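Local structure of nicotinate phosphoribosyltransferase (Vibrio cholerae, 4HL7) at residues 232-237 with 253-258; 353-358 with 366-371. The protein probably catalyses the ATP-assisted joining of nicotinate to phosphoribosyl pyrophosphate, giving nicotinate ribonucleotide on the way to NAD+. One frame throughout, in Å; residues are numbered along the deposited sequence.

Contact 1. Residues 232-237 with 253-258; sequences HEWFMG and ERWLTA
Trp234 reaches from helix 232-241 across to Trp255 and Arg254 on helix 247-258; the CA atoms of Trp234 and Trp255 are 8.8 Å apart, the nearest such pair between the segments. The first of these helices also carries His232, the predicted autophosphorylation site, unmodified in this structure. From CB, which heads for the second helix, Trp234 runs with CG anti to the backbone N (chi1 175°), and this carries the indole over to helix 247-258. CD1 meets a neighbour on its own helix, standing 4.1 Å above the centre of the Phe235 ring. NE1 comes next, 4.0 Å from CB of Trp255, but its hydrogen bond goes to the carbonyl of Ala251. CE2 lies 4.1 Å from CE3 of Trp255, which sits over one face of the Trp234 indole, toward its rim. At the far end CZ2 touches CB of Arg254 at 3.9 Å; beyond that CB the arginine bends away, and its NH1 is hydrogen-bonded to the hydroxyl of Tyr34. The two indoles make a T-shaped pair, the edge of Trp255 against the face of Trp234, planes at 74°; the five-membered ring of Trp234 and the six-membered ring of Trp255 have centroids 5.5 Å apart. No hydrogen bond links the segments, yet both indole N-H groups are satisfied, that of Trp255 by the carbonyl of Leu263, so two large rings are buried without stranding a polar hydrogen.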
loop_
_atom_site.group_PDB
_atom_site.type_symbol
_atom_site.label_atom_id
_atom_site.label_comp_id
_atom_site.label_asym_id
_atom_site.label_seq_id
_atom_site.Cartn_x
_atom_site.Cartn_y
_atom_site.Cartn_z
ATOM N N HIS A 232 3.128 5.573 3.936
ATOM C CA HIS A 232 4.250 5.968 4.838
ATOM C C HIS A 232 5.302 6.828 4.135
ATOM O O HIS A 232 5.874 7.718 4.726
ATOM C CB HIS A 232 4.987 4.736 5.362
ATOM C CG HIS A 232 4.125 3.887 6.235
ATOM N ND1 HIS A 232 3.597 2.740 5.800
ATOM C CD2 HIS A 232 3.644 4.093 7.540
ATOM C CE1 HIS A 232 2.785 2.223 6.786
ATOM N NE2 HIS A 232 2.834 3.055 7.843
ATOM N N GLU A 233 5.524 6.582 2.845
ATOM C CA GLU A 233 6.593 7.338 2.128
ATOM C C GLU A 233 6.415 8.801 2.128
ATOM O O GLU A 233 7.391 9.505 2.121
ATOM C CB GLU A 233 6.766 6.846 0.646
ATOM C CG GLU A 233 5.666 7.245 -0.242
ATOM C CD GLU A 233 5.946 6.896 -1.723
ATOM O OE1 GLU A 233 6.850 7.536 -2.368
ATOM O OE2 GLU A 233 5.181 6.049 -2.232
ATOM N N TRP A 234 5.168 9.297 2.218
ATOM C CA TRP A 234 4.971 10.740 2.298
ATOM C C TRP A 234 5.575 11.268 3.616
ATOM O O TRP A 234 6.338 12.254 3.675
ATOM C CB TRP A 234 3.463 10.999 2.231
ATOM C CG TRP A 234 3.055 12.433 2.411
ATOM C CD1 TRP A 234 2.342 12.986 3.470
ATOM C CD2 TRP A 234 3.298 13.530 1.486
ATOM N NE1 TRP A 234 2.086 14.335 3.240
ATOM C CE2 TRP A 234 2.665 14.718 2.066
ATOM C CE3 TRP A 234 3.942 13.641 0.250
ATOM C CZ2 TRP A 234 2.679 15.944 1.427
ATOM C CZ3 TRP A 234 3.980 14.909 -0.391
ATOM C CH2 TRP A 234 3.331 16.020 0.167
ATOM N N PHE A 235 5.323 10.531 4.695
ATOM C CA PHE A 235 5.879 10.968 6.022
ATOM C C PHE A 235 7.397 10.751 6.103
ATOM O O PHE A 235 8.160 11.570 6.690
ATOM C CB PHE A 235 5.161 10.157 7.095
ATOM C CG PHE A 235 3.677 10.421 7.095
ATOM C CD1 PHE A 235 2.821 9.657 6.326
ATOM C CD2 PHE A 235 3.165 11.510 7.757
ATOM C CE1 PHE A 235 1.460 9.974 6.263
ATOM C CE2 PHE A 235 1.798 11.834 7.671
ATOM C CZ PHE A 235 0.957 11.045 6.936
HETATM N N MSE A 236 7.849 9.639 5.508
HETATM C CA MSE A 236 9.291 9.309 5.556
HETATM C C MSE A 236 10.053 10.330 4.727
HETATM O O MSE A 236 11.076 10.817 5.160
HETATM C CB MSE A 236 9.467 7.897 4.910
HETATM C CG MSE A 236 8.967 6.834 5.897
HETATM SE SE MSE A 236 8.752 5.138 4.876
HETATM C CE MSE A 236 10.657 4.671 4.901
ATOM N N GLY A 237 9.547 10.667 3.520
ATOM C CA GLY A 237 10.260 11.665 2.680
ATOM C C GLY A 237 10.473 12.983 3.435
ATOM O O GLY A 237 11.487 13.650 3.280
ATOM N N GLU A 253 0.215 18.369 7.696
ATOM C CA GLU A 253 -0.274 19.652 7.266
ATOM C C GLU A 253 -0.271 19.787 5.753
ATOM O O GLU A 253 -1.206 20.323 5.166
ATOM C CB GLU A 253 0.601 20.758 7.928
ATOM C CG GLU A 253 0.381 20.737 9.443
ATOM C CD GLU A 253 1.307 21.708 10.136
ATOM O OE1 GLU A 253 2.390 21.929 9.608
ATOM O OE2 GLU A 253 0.943 22.222 11.196
ATOM N N ARG A 254 0.793 19.332 5.109
ATOM C CA ARG A 254 0.955 19.582 3.682
ATOM C C ARG A 254 0.024 18.703 2.851
ATOM O O ARG A 254 -0.312 19.062 1.743
ATOM C CB ARG A 254 2.390 19.341 3.261
ATOM C CG ARG A 254 3.244 20.522 3.733
ATOM C CD ARG A 254 4.372 20.850 2.790
ATOM N NE ARG A 254 4.511 22.312 2.650
ATOM C CZ ARG A 254 5.373 22.898 1.834
ATOM N NH1 ARG A 254 6.204 22.148 1.116
ATOM N NH2 ARG A 254 5.433 24.236 1.761
ATOM N N TRP A 255 -0.398 17.553 3.373
ATOM C CA TRP A 255 -1.417 16.782 2.641
ATOM C C TRP A 255 -2.685 17.627 2.473
ATOM O O TRP A 255 -3.314 17.655 1.430
ATOM C CB TRP A 255 -1.758 15.469 3.382
ATOM C CG TRP A 255 -2.680 14.583 2.582
ATOM C CD1 TRP A 255 -4.071 14.427 2.680
ATOM C CD2 TRP A 255 -2.293 13.791 1.423
ATOM N NE1 TRP A 255 -4.530 13.539 1.679
ATOM C CE2 TRP A 255 -3.486 13.102 0.947
ATOM C CE3 TRP A 255 -1.089 13.563 0.779
ATOM C CZ2 TRP A 255 -3.453 12.244 -0.157
ATOM C CZ3 TRP A 255 -1.075 12.671 -0.310
ATOM C CH2 TRP A 255 -2.227 12.031 -0.743
ATOM N N LEU A 256 -3.078 18.303 3.553
ATOM C CA LEU A 256 -4.270 19.164 3.551
ATOM C C LEU A 256 -4.137 20.383 2.604
ATOM O O LEU A 256 -5.105 20.805 2.011
ATOM C CB LEU A 256 -4.542 19.658 4.962
ATOM C CG LEU A 256 -4.873 18.492 5.945
ATOM C CD1 LEU A 256 -5.105 19.074 7.362
ATOM C CD2 LEU A 256 -6.010 17.499 5.542
ATOM N N THR A 257 -2.930 20.908 2.434
ATOM C CA THR A 257 -2.754 22.109 1.561
ATOM C C THR A 257 -2.463 21.735 0.107
ATOM O O THR A 257 -2.387 22.617 -0.755
ATOM C CB THR A 257 -1.706 23.060 2.108
ATOM O OG1 THR A 257 -0.519 22.362 2.367
ATOM C CG2 THR A 257 -2.201 23.670 3.444
ATOM N N ALA A 258 -2.287 20.433 -0.136
ATOM C CA ALA A 258 -2.087 19.891 -1.504
ATOM C C ALA A 258 -3.393 19.769 -2.282
ATOM O O ALA A 258 -3.367 19.721 -3.494
ATOM C CB ALA A 258 -1.406 18.541 -1.405
#

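Contact 2. Residues 353-358 with 366-371; sequences LTNDLA and VEYRPL
With CG of both Asn355 and Tyr368 anti to the backbone N (chi1 -155° and 178°), the amide and the phenol meet across the contact; the two side chains cross at about a right angle, though amide and ring planes are only 35° apart. Tyr368 OH donates to OD1 of Asn355 at 2.5 Å, a short bond that arrives in the carbonyl plane on a lone pair. The Asn355 ND2 end serves other partners: the carbonyl of Arg188 and a water, which also accepts from the backbone N of Leu371. Pro370 slides alongside the same asparagine, its CB 3.6 Å from ND2 and its CG 3.4 Å from the Asn355 carbonyl O. Asn355 is where the chain leaves helix 351-354, which follows strand 344-349 of the parallel sheet, and Tyr368 lies in the loop leading to strand 372-380 of the antiparallel one. Leu357 lies against one face of the phenol: CD1 makes a CH-pi contact 3.7 Å from the centroid of the Tyr368 ring. A second water accepts from the Leu357 backbone N and gives a weak bond to the Tyr368 carbonyl. Just before Leu357, Asp356 forms an Asx turn, OD2 accepting from the Ala358 N at 2.8 Å, while its OD1 forms a salt bridge with Lys163.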
loop_
_atom_site.group_PDB
_atom_site.type_symbol
_atom_site.label_atom_id
_atom_site.label_comp_id
_atom_site.label_asym_id
_atom_site.label_seq_id
_atom_site.Cartn_x
_atom_site.Cartn_y
_atom_site.Cartn_z
ATOM N N LEU A 353 -7.566 -11.407 -0.296
ATOM C CA LEU A 353 -8.531 -11.322 -1.410
ATOM C C LEU A 353 -7.972 -11.798 -2.761
ATOM O O LEU A 353 -8.619 -12.632 -3.420
ATOM C CB LEU A 353 -9.146 -9.896 -1.581
ATOM C CG LEU A 353 -10.068 -9.414 -0.436
ATOM C CD1 LEU A 353 -10.492 -7.966 -0.674
ATOM C CD2 LEU A 353 -11.284 -10.350 -0.299
ATOM N N THR A 354 -6.825 -11.219 -3.181
ATOM C CA THR A 354 -6.330 -11.362 -4.578
ATOM C C THR A 354 -5.205 -12.348 -4.775
ATOM O O THR A 354 -4.706 -12.538 -5.918
ATOM C CB THR A 354 -5.883 -9.986 -5.136
ATOM O OG1 THR A 354 -4.783 -9.494 -4.373
ATOM C CG2 THR A 354 -7.037 -8.983 -5.144
ATOM N N ASN A 355 -4.794 -13.027 -3.702
ATOM C CA ASN A 355 -3.734 -14.020 -3.848
ATOM C C ASN A 355 -3.823 -15.109 -2.789
ATOM O O ASN A 355 -2.891 -15.320 -2.010
ATOM C CB ASN A 355 -2.373 -13.309 -3.759
ATOM C CG ASN A 355 -1.275 -14.086 -4.480
ATOM O OD1 ASN A 355 -1.413 -15.264 -4.765
ATOM N ND2 ASN A 355 -0.184 -13.424 -4.761
ATOM N N ASP A 356 -4.933 -15.817 -2.804
ATOM C CA ASP A 356 -5.182 -16.850 -1.813
ATOM C C ASP A 356 -5.711 -18.082 -2.560
ATOM O O ASP A 356 -6.776 -18.035 -3.182
ATOM C CB ASP A 356 -6.199 -16.359 -0.767
ATOM C CG ASP A 356 -6.480 -17.445 0.320
ATOM O OD1 ASP A 356 -7.290 -17.212 1.263
ATOM O OD2 ASP A 356 -5.843 -18.517 0.212
ATOM N N LEU A 357 -4.949 -19.178 -2.510
ATOM C CA LEU A 357 -5.353 -20.432 -3.185
ATOM C C LEU A 357 -5.617 -21.510 -2.135
ATOM O O LEU A 357 -5.665 -22.709 -2.444
ATOM C CB LEU A 357 -4.258 -20.933 -4.163
ATOM C CG LEU A 357 -3.966 -19.950 -5.309
ATOM C CD1 LEU A 357 -2.952 -20.546 -6.277
ATOM C CD2 LEU A 357 -5.279 -19.686 -6.016
ATOM N N ALA A 358 -5.814 -21.054 -0.907
ATOM C CA ALA A 358 -6.129 -21.943 0.204
ATOM C C ALA A 358 -5.099 -23.100 0.280
ATOM O O ALA A 358 -5.461 -24.241 0.435
ATOM C CB ALA A 358 -7.570 -22.475 0.079
ATOM N N VAL A 366 3.986 -29.150 -3.295
ATOM C CA VAL A 366 4.385 -27.927 -2.619
ATOM C C VAL A 366 3.151 -27.040 -2.416
ATOM O O VAL A 366 2.449 -26.752 -3.395
ATOM C CB VAL A 366 5.397 -27.143 -3.480
ATOM C CG1 VAL A 366 5.854 -25.855 -2.783
ATOM C CG2 VAL A 366 6.575 -28.014 -3.880
ATOM N N GLU A 367 2.905 -26.581 -1.176
ATOM C CA GLU A 367 1.778 -25.653 -0.880
ATOM C C GLU A 367 2.023 -24.250 -1.441
ATOM O O GLU A 367 3.111 -23.661 -1.253
ATOM C CB GLU A 367 1.521 -25.487 0.617
ATOM C CG GLU A 367 0.812 -26.657 1.280
ATOM C CD GLU A 367 0.866 -26.538 2.790
ATOM O OE1 GLU A 367 -0.064 -25.952 3.361
ATOM O OE2 GLU A 367 1.865 -26.992 3.394
ATOM N N TYR A 368 1.006 -23.723 -2.123
ATOM C CA TYR A 368 1.110 -22.396 -2.694
ATOM C C TYR A 368 1.191 -21.365 -1.589
ATOM O O TYR A 368 0.418 -21.429 -0.646
ATOM C CB TYR A 368 -0.101 -22.080 -3.559
ATOM C CG TYR A 368 0.002 -20.691 -4.096
ATOM C CD1 TYR A 368 0.876 -20.414 -5.173
ATOM C CD2 TYR A 368 -0.708 -19.624 -3.504
ATOM C CE1 TYR A 368 1.030 -19.104 -5.653
ATOM C CE2 TYR A 368 -0.548 -18.317 -3.978
ATOM C CZ TYR A 368 0.314 -18.073 -5.049
ATOM O OH TYR A 368 0.469 -16.789 -5.514
ATOM N N ARG A 369 2.097 -20.383 -1.728
ATOM C CA ARG A 369 2.108 -19.169 -0.890
ATOM C C ARG A 369 2.397 -17.980 -1.867
ATOM O O ARG A 369 3.090 -18.170 -2.857
ATOM C CB ARG A 369 3.219 -19.243 0.185
ATOM C CG ARG A 369 2.873 -20.153 1.399
ATOM C CD ARG A 369 4.124 -20.726 2.074
ATOM N N PRO A 370 1.853 -16.800 -1.591
ATOM C CA PRO A 370 2.194 -15.608 -2.403
ATOM C C PRO A 370 3.687 -15.331 -2.355
ATOM O O PRO A 370 4.359 -15.751 -1.397
ATOM C CB PRO A 370 1.451 -14.453 -1.681
ATOM C CG PRO A 370 0.327 -15.125 -0.979
ATOM C CD PRO A 370 0.820 -16.501 -0.574
ATOM N N LEU A 371 4.193 -14.584 -3.350
ATOM C CA LEU A 371 5.604 -14.174 -3.372
ATOM C C LEU A 371 5.823 -13.193 -2.239
ATOM O O LEU A 371 5.024 -12.291 -2.018
ATOM C CB LEU A 371 5.944 -13.497 -4.704
ATOM C CG LEU A 371 7.416 -13.098 -4.954
ATOM C CD1 LEU A 371 8.376 -13.753 -3.948
ATOM C CD2 LEU A 371 7.817 -13.452 -6.376
HETATM O O HOH W 1 2.618 -14.114 -5.795
HETATM O O HOH W 2 -2.624 -20.097 -0.532
#

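Going from the N terminus, contact 1 forms first: helix 232-241 runs out, the chain turns, and helix 247-258 brings Trp255 back against Trp234, closing a short, mostly helical excursion ahead of strand 265-267 at one edge of the parallel sheet. The chain then passes through strands 290-293, 320-323 and 344-349 before contact 2 closes a smaller loop, without helix or strand between its segments, on the way to strand 372-380 of the antiparallel sheet. The two loops follow in series, neither nested nor crossed. They lie on opposite sides of the chain's centre. The centres of contact 1 and contact 2 are about 34 Å apart, and the nearest atoms of contact 1 and contact 2 about 17 Å.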